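Local coordinates for intracellular protein transport protein USO1 (Saccharomyces cerevisiae S288c, PDB 6LSU) that is a membrane-tethering protein required for protein transport from the endoplasmic reticulum to the Golgi complex, at residues P290-D301 with R343-K353. Residues are numbered along the deposited sequence; the frame is centred on the assembly and turned at random.
Sequences PISQDEVFFWND and RLAFFHNIPKK
Two hydrogen bonds join N349 to the loop ahead of helix 301-317. Its ND2 gives a nearly straight bond (168°) to O of F297, 2.9 Å away, in the carbonyl plane and on a lone pair; with CG anti to the backbone N (chi1 177°), the amide reaches that carbonyl. The chain turns at N349 in an inverse gamma turn, and the backbone O of N349 accepts from W299 NE1 at 3.0 Å, in a more bent bond whose donor stands above the carbonyl plane. In the armadillo array of the globular head, 290-301 leads from helix 280-287 into helix 301-317 (ARM 5), and 343-353 is the last turn of helix 337-346 with the turn that follows (ARM 6), so the bonds tie consecutive repeats. CD of P351 sits 3.3 Å from the centroid of the five-membered ring of W299, a CH-pi contact over one face, while F297 CD2 lies over the opposite face toward the rim. A leucine in place of W299 would probably leave P351 without its aromatic face and the N349 carbonyl without this donor. I291 CG1 makes a second CH-pi contact, over F347. L344 CD2 packs 3.8 Å from both P290 CG and I291 CD1. D301 OD1 and K353 NZ form a long salt bridge.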
loop_
_atom_site.group_PDB
_atom_site.type_symbol
_atom_site.label_atom_id
_atom_site.label_comp_id
_atom_site.label_asym_id
_atom_site.label_seq_id
_atom_site.Cartn_x
_atom_site.Cartn_y
_atom_site.Cartn_z
ATOM N N PRO A 290 -13.005 -11.825 10.283
ATOM C CA PRO A 290 -13.455 -12.581 9.113
ATOM C C PRO A 290 -13.249 -14.109 9.193
ATOM O O PRO A 290 -13.806 -14.764 8.380
ATOM C CB PRO A 290 -12.578 -12.048 7.989
ATOM C CG PRO A 290 -12.050 -10.752 8.513
ATOM C CD PRO A 290 -11.872 -10.956 9.989
ATOM N N ILE A 291 -12.462 -14.607 10.145
ATOM C CA ILE A 291 -12.095 -16.046 10.280
ATOM C C ILE A 291 -12.887 -16.711 11.418
ATOM O O ILE A 291 -12.580 -16.480 12.612
ATOM C CB ILE A 291 -10.596 -16.154 10.529
ATOM C CG1 ILE A 291 -9.834 -15.642 9.319
ATOM C CG2 ILE A 291 -10.235 -17.563 10.918
ATOM C CD1 ILE A 291 -8.668 -14.781 9.734
ATOM N N SER A 292 -13.870 -17.521 11.023
ATOM C CA SER A 292 -14.798 -18.295 11.890
ATOM C C SER A 292 -15.224 -19.560 11.139
ATOM O O SER A 292 -15.615 -19.444 9.931
ATOM C CB SER A 292 -16.020 -17.472 12.309
ATOM O OG SER A 292 -15.754 -16.740 13.493
ATOM N N GLN A 293 -15.187 -20.704 11.841
ATOM C CA GLN A 293 -15.922 -21.942 11.454
ATOM C C GLN A 293 -17.440 -21.655 11.421
ATOM O O GLN A 293 -18.142 -22.322 10.628
ATOM C CB GLN A 293 -15.592 -23.105 12.400
ATOM C CG GLN A 293 -15.809 -24.475 11.753
ATOM C CD GLN A 293 -16.372 -25.550 12.659
ATOM O OE1 GLN A 293 -17.244 -25.309 13.495
ATOM N NE2 GLN A 293 -15.906 -26.775 12.470
ATOM N N ASP A 294 -17.911 -20.672 12.210
ATOM C CA ASP A 294 -19.343 -20.416 12.544
ATOM C C ASP A 294 -20.097 -19.830 11.354
ATOM O O ASP A 294 -20.967 -20.516 10.829
ATOM C CB ASP A 294 -19.504 -19.470 13.736
ATOM C CG ASP A 294 -19.585 -20.195 15.062
ATOM O OD1 ASP A 294 -19.226 -21.377 15.095
ATOM O OD2 ASP A 294 -20.013 -19.562 16.050
ATOM N N GLU A 295 -19.822 -18.586 10.981
ATOM C CA GLU A 295 -20.530 -17.907 9.858
ATOM C C GLU A 295 -19.580 -17.861 8.661
ATOM O O GLU A 295 -18.377 -18.181 8.850
ATOM C CB GLU A 295 -20.940 -16.470 10.201
ATOM C CG GLU A 295 -21.100 -16.199 11.688
ATOM C CD GLU A 295 -20.218 -15.096 12.248
ATOM O OE1 GLU A 295 -20.712 -14.325 13.106
ATOM O OE2 GLU A 295 -19.034 -15.023 11.849
ATOM N N VAL A 296 -20.124 -17.526 7.484
ATOM C CA VAL A 296 -19.267 -17.146 6.335
ATOM C C VAL A 296 -19.281 -15.621 6.266
ATOM O O VAL A 296 -20.278 -15.017 5.846
ATOM C CB VAL A 296 -19.712 -17.785 5.014
ATOM C CG1 VAL A 296 -18.724 -17.447 3.897
ATOM C CG2 VAL A 296 -19.912 -19.270 5.168
ATOM N N PHE A 297 -18.212 -15.008 6.730
ATOM C CA PHE A 297 -18.113 -13.535 6.761
ATOM C C PHE A 297 -18.523 -12.945 5.398
ATOM O O PHE A 297 -18.092 -13.425 4.309
ATOM C CB PHE A 297 -16.715 -13.117 7.172
ATOM C CG PHE A 297 -16.600 -11.638 7.435
ATOM C CD1 PHE A 297 -16.890 -11.117 8.696
ATOM C CD2 PHE A 297 -16.233 -10.772 6.424
ATOM C CE1 PHE A 297 -16.705 -9.773 8.959
ATOM C CE2 PHE A 297 -16.108 -9.425 6.684
ATOM C CZ PHE A 297 -16.342 -8.925 7.936
ATOM N N PHE A 298 -19.407 -11.937 5.471
ATOM C CA PHE A 298 -19.989 -11.265 4.292
ATOM C C PHE A 298 -19.131 -10.054 3.943
ATOM O O PHE A 298 -18.871 -9.198 4.785
ATOM C CB PHE A 298 -21.424 -10.828 4.522
ATOM C CG PHE A 298 -21.922 -10.040 3.342
ATOM C CD1 PHE A 298 -22.075 -10.666 2.115
ATOM C CD2 PHE A 298 -22.153 -8.671 3.437
ATOM C CE1 PHE A 298 -22.523 -9.948 1.019
ATOM C CE2 PHE A 298 -22.543 -7.943 2.325
ATOM C CZ PHE A 298 -22.748 -8.590 1.127
ATOM N N TRP A 299 -18.634 -10.048 2.714
ATOM C CA TRP A 299 -17.616 -9.099 2.223
ATOM C C TRP A 299 -18.336 -8.112 1.307
ATOM O O TRP A 299 -19.241 -8.519 0.591
ATOM C CB TRP A 299 -16.453 -9.823 1.547
ATOM C CG TRP A 299 -15.435 -10.366 2.517
ATOM C CD1 TRP A 299 -15.206 -11.679 2.793
ATOM C CD2 TRP A 299 -14.497 -9.617 3.332
ATOM N NE1 TRP A 299 -14.193 -11.795 3.683
ATOM C CE2 TRP A 299 -13.764 -10.553 4.076
ATOM C CE3 TRP A 299 -14.250 -8.267 3.551
ATOM C CZ2 TRP A 299 -12.770 -10.186 4.988
ATOM C CZ3 TRP A 299 -13.281 -7.887 4.455
ATOM C CH2 TRP A 299 -12.554 -8.836 5.168
ATOM N N ASN A 300 -18.027 -6.826 1.495
ATOM C CA ASN A 300 -18.480 -5.688 0.676
ATOM C C ASN A 300 -17.399 -4.625 0.760
ATOM O O ASN A 300 -16.453 -4.834 1.517
ATOM C CB ASN A 300 -19.821 -5.169 1.165
ATOM C CG ASN A 300 -19.780 -4.517 2.536
ATOM O OD1 ASN A 300 -18.756 -3.961 2.988
ATOM N ND2 ASN A 300 -20.933 -4.505 3.173
ATOM N N ASP A 301 -17.550 -3.559 -0.004
ATOM C CA ASP A 301 -16.517 -2.529 -0.231
ATOM C C ASP A 301 -16.191 -1.854 1.103
ATOM O O ASP A 301 -15.057 -1.574 1.379
ATOM C CB ASP A 301 -17.015 -1.539 -1.283
ATOM C CG ASP A 301 -16.872 -2.053 -2.701
ATOM O OD1 ASP A 301 -15.826 -2.655 -2.992
ATOM O OD2 ASP A 301 -17.796 -1.885 -3.485
ATOM N N ARG A 343 -3.338 -15.550 8.378
ATOM C CA ARG A 343 -4.667 -16.182 8.146
ATOM C C ARG A 343 -5.435 -15.375 7.103
ATOM O O ARG A 343 -6.047 -16.015 6.259
ATOM C CB ARG A 343 -5.477 -16.329 9.433
ATOM C CG ARG A 343 -5.069 -17.557 10.222
ATOM C CD ARG A 343 -5.969 -17.754 11.443
ATOM N NE ARG A 343 -5.174 -18.356 12.510
ATOM C CZ ARG A 343 -4.885 -17.791 13.680
ATOM N NH1 ARG A 343 -5.382 -16.612 14.014
ATOM N NH2 ARG A 343 -4.098 -18.428 14.526
ATOM N N LEU A 344 -5.439 -14.043 7.185
ATOM C CA LEU A 344 -6.157 -13.184 6.213
ATOM C C LEU A 344 -5.528 -13.371 4.816
ATOM O O LEU A 344 -6.279 -13.319 3.821
ATOM C CB LEU A 344 -6.100 -11.723 6.667
ATOM C CG LEU A 344 -6.939 -11.377 7.903
ATOM C CD1 LEU A 344 -6.697 -9.944 8.308
ATOM C CD2 LEU A 344 -8.427 -11.568 7.681
ATOM N N ALA A 345 -4.199 -13.545 4.750
ATOM C CA ALA A 345 -3.493 -13.722 3.460
ATOM C C ALA A 345 -3.980 -15.042 2.806
ATOM O O ALA A 345 -4.230 -15.003 1.638
ATOM C CB ALA A 345 -1.979 -13.649 3.654
ATOM N N PHE A 346 -4.210 -16.122 3.554
ATOM C CA PHE A 346 -4.302 -17.529 3.045
ATOM C C PHE A 346 -5.727 -18.079 3.097
ATOM O O PHE A 346 -6.043 -19.016 2.406
ATOM C CB PHE A 346 -3.340 -18.478 3.762
ATOM C CG PHE A 346 -1.899 -18.040 3.630
ATOM C CD1 PHE A 346 -1.361 -17.758 2.386
ATOM C CD2 PHE A 346 -1.079 -17.916 4.737
ATOM C CE1 PHE A 346 -0.047 -17.333 2.248
ATOM C CE2 PHE A 346 0.239 -17.485 4.591
ATOM C CZ PHE A 346 0.738 -17.151 3.350
ATOM N N PHE A 347 -6.599 -17.515 3.889
ATOM C CA PHE A 347 -7.944 -18.081 4.104
ATOM C C PHE A 347 -8.672 -17.983 2.776
ATOM O O PHE A 347 -8.413 -17.007 1.976
ATOM C CB PHE A 347 -8.636 -17.272 5.193
ATOM C CG PHE A 347 -9.971 -17.762 5.703
ATOM C CD1 PHE A 347 -10.079 -18.950 6.416
ATOM C CD2 PHE A 347 -11.102 -16.955 5.600
ATOM C CE1 PHE A 347 -11.311 -19.361 6.922
ATOM C CE2 PHE A 347 -12.330 -17.369 6.097
ATOM C CZ PHE A 347 -12.435 -18.564 6.769
ATOM N N HIS A 348 -9.641 -18.868 2.588
ATOM C CA HIS A 348 -10.322 -18.968 1.282
ATOM C C HIS A 348 -11.255 -17.757 1.086
ATOM O O HIS A 348 -11.311 -17.243 -0.044
ATOM C CB HIS A 348 -10.983 -20.349 1.141
ATOM C CG HIS A 348 -12.096 -20.578 2.088
ATOM N ND1 HIS A 348 -11.884 -21.081 3.370
ATOM C CD2 HIS A 348 -13.420 -20.303 1.970
ATOM C CE1 HIS A 348 -13.044 -21.154 4.004
ATOM N NE2 HIS A 348 -14.011 -20.698 3.152
ATOM N N ASN A 349 -12.012 -17.369 2.113
ATOM C CA ASN A 349 -13.087 -16.343 1.967
ATOM C C ASN A 349 -12.483 -14.974 2.300
ATOM O O ASN A 349 -12.794 -14.451 3.356
ATOM C CB ASN A 349 -14.302 -16.698 2.820
ATOM C CG ASN A 349 -15.388 -15.654 2.766
ATOM O OD1 ASN A 349 -15.815 -15.279 1.676
ATOM N ND2 ASN A 349 -15.836 -15.202 3.940
ATOM N N ILE A 350 -11.562 -14.501 1.445
ATOM C CA ILE A 350 -10.886 -13.177 1.548
ATOM C C ILE A 350 -10.866 -12.517 0.173
ATOM O O ILE A 350 -10.336 -13.120 -0.777
ATOM C CB ILE A 350 -9.459 -13.315 2.071
ATOM C CG1 ILE A 350 -9.433 -13.847 3.498
ATOM C CG2 ILE A 350 -8.719 -11.984 1.926
ATOM C CD1 ILE A 350 -10.046 -12.940 4.504
ATOM N N PRO A 351 -11.407 -11.288 0.027
ATOM C CA PRO A 351 -11.318 -10.552 -1.226
ATOM C C PRO A 351 -9.891 -10.337 -1.782
ATOM O O PRO A 351 -8.991 -10.221 -1.044
ATOM C CB PRO A 351 -11.965 -9.202 -0.861
ATOM C CG PRO A 351 -12.977 -9.577 0.237
ATOM C CD PRO A 351 -12.166 -10.564 1.057
ATOM N N LYS A 352 -9.764 -10.340 -3.113
ATOM C CA LYS A 352 -8.532 -10.131 -3.901
ATOM C C LYS A 352 -7.851 -8.829 -3.469
ATOM O O LYS A 352 -6.645 -8.777 -3.395
ATOM C CB LYS A 352 -8.877 -10.097 -5.391
ATOM C CG LYS A 352 -9.483 -11.411 -5.882
ATOM C CD LYS A 352 -9.796 -11.499 -7.372
ATOM C CE LYS A 352 -10.354 -12.866 -7.739
ATOM N NZ LYS A 352 -10.795 -12.935 -9.162
ATOM N N LYS A 353 -8.611 -7.788 -3.212
ATOM C CA LYS A 353 -8.026 -6.498 -2.774
ATOM C C LYS A 353 -7.447 -6.608 -1.359
ATOM O O LYS A 353 -6.606 -5.731 -0.998
ATOM C CB LYS A 353 -9.102 -5.425 -2.658
ATOM C CG LYS A 353 -9.670 -4.909 -3.959
ATOM C CD LYS A 353 -9.883 -3.411 -3.890
ATOM C CE LYS A 353 -10.906 -2.919 -4.888
ATOM N NZ LYS A 353 -12.278 -3.208 -4.404
#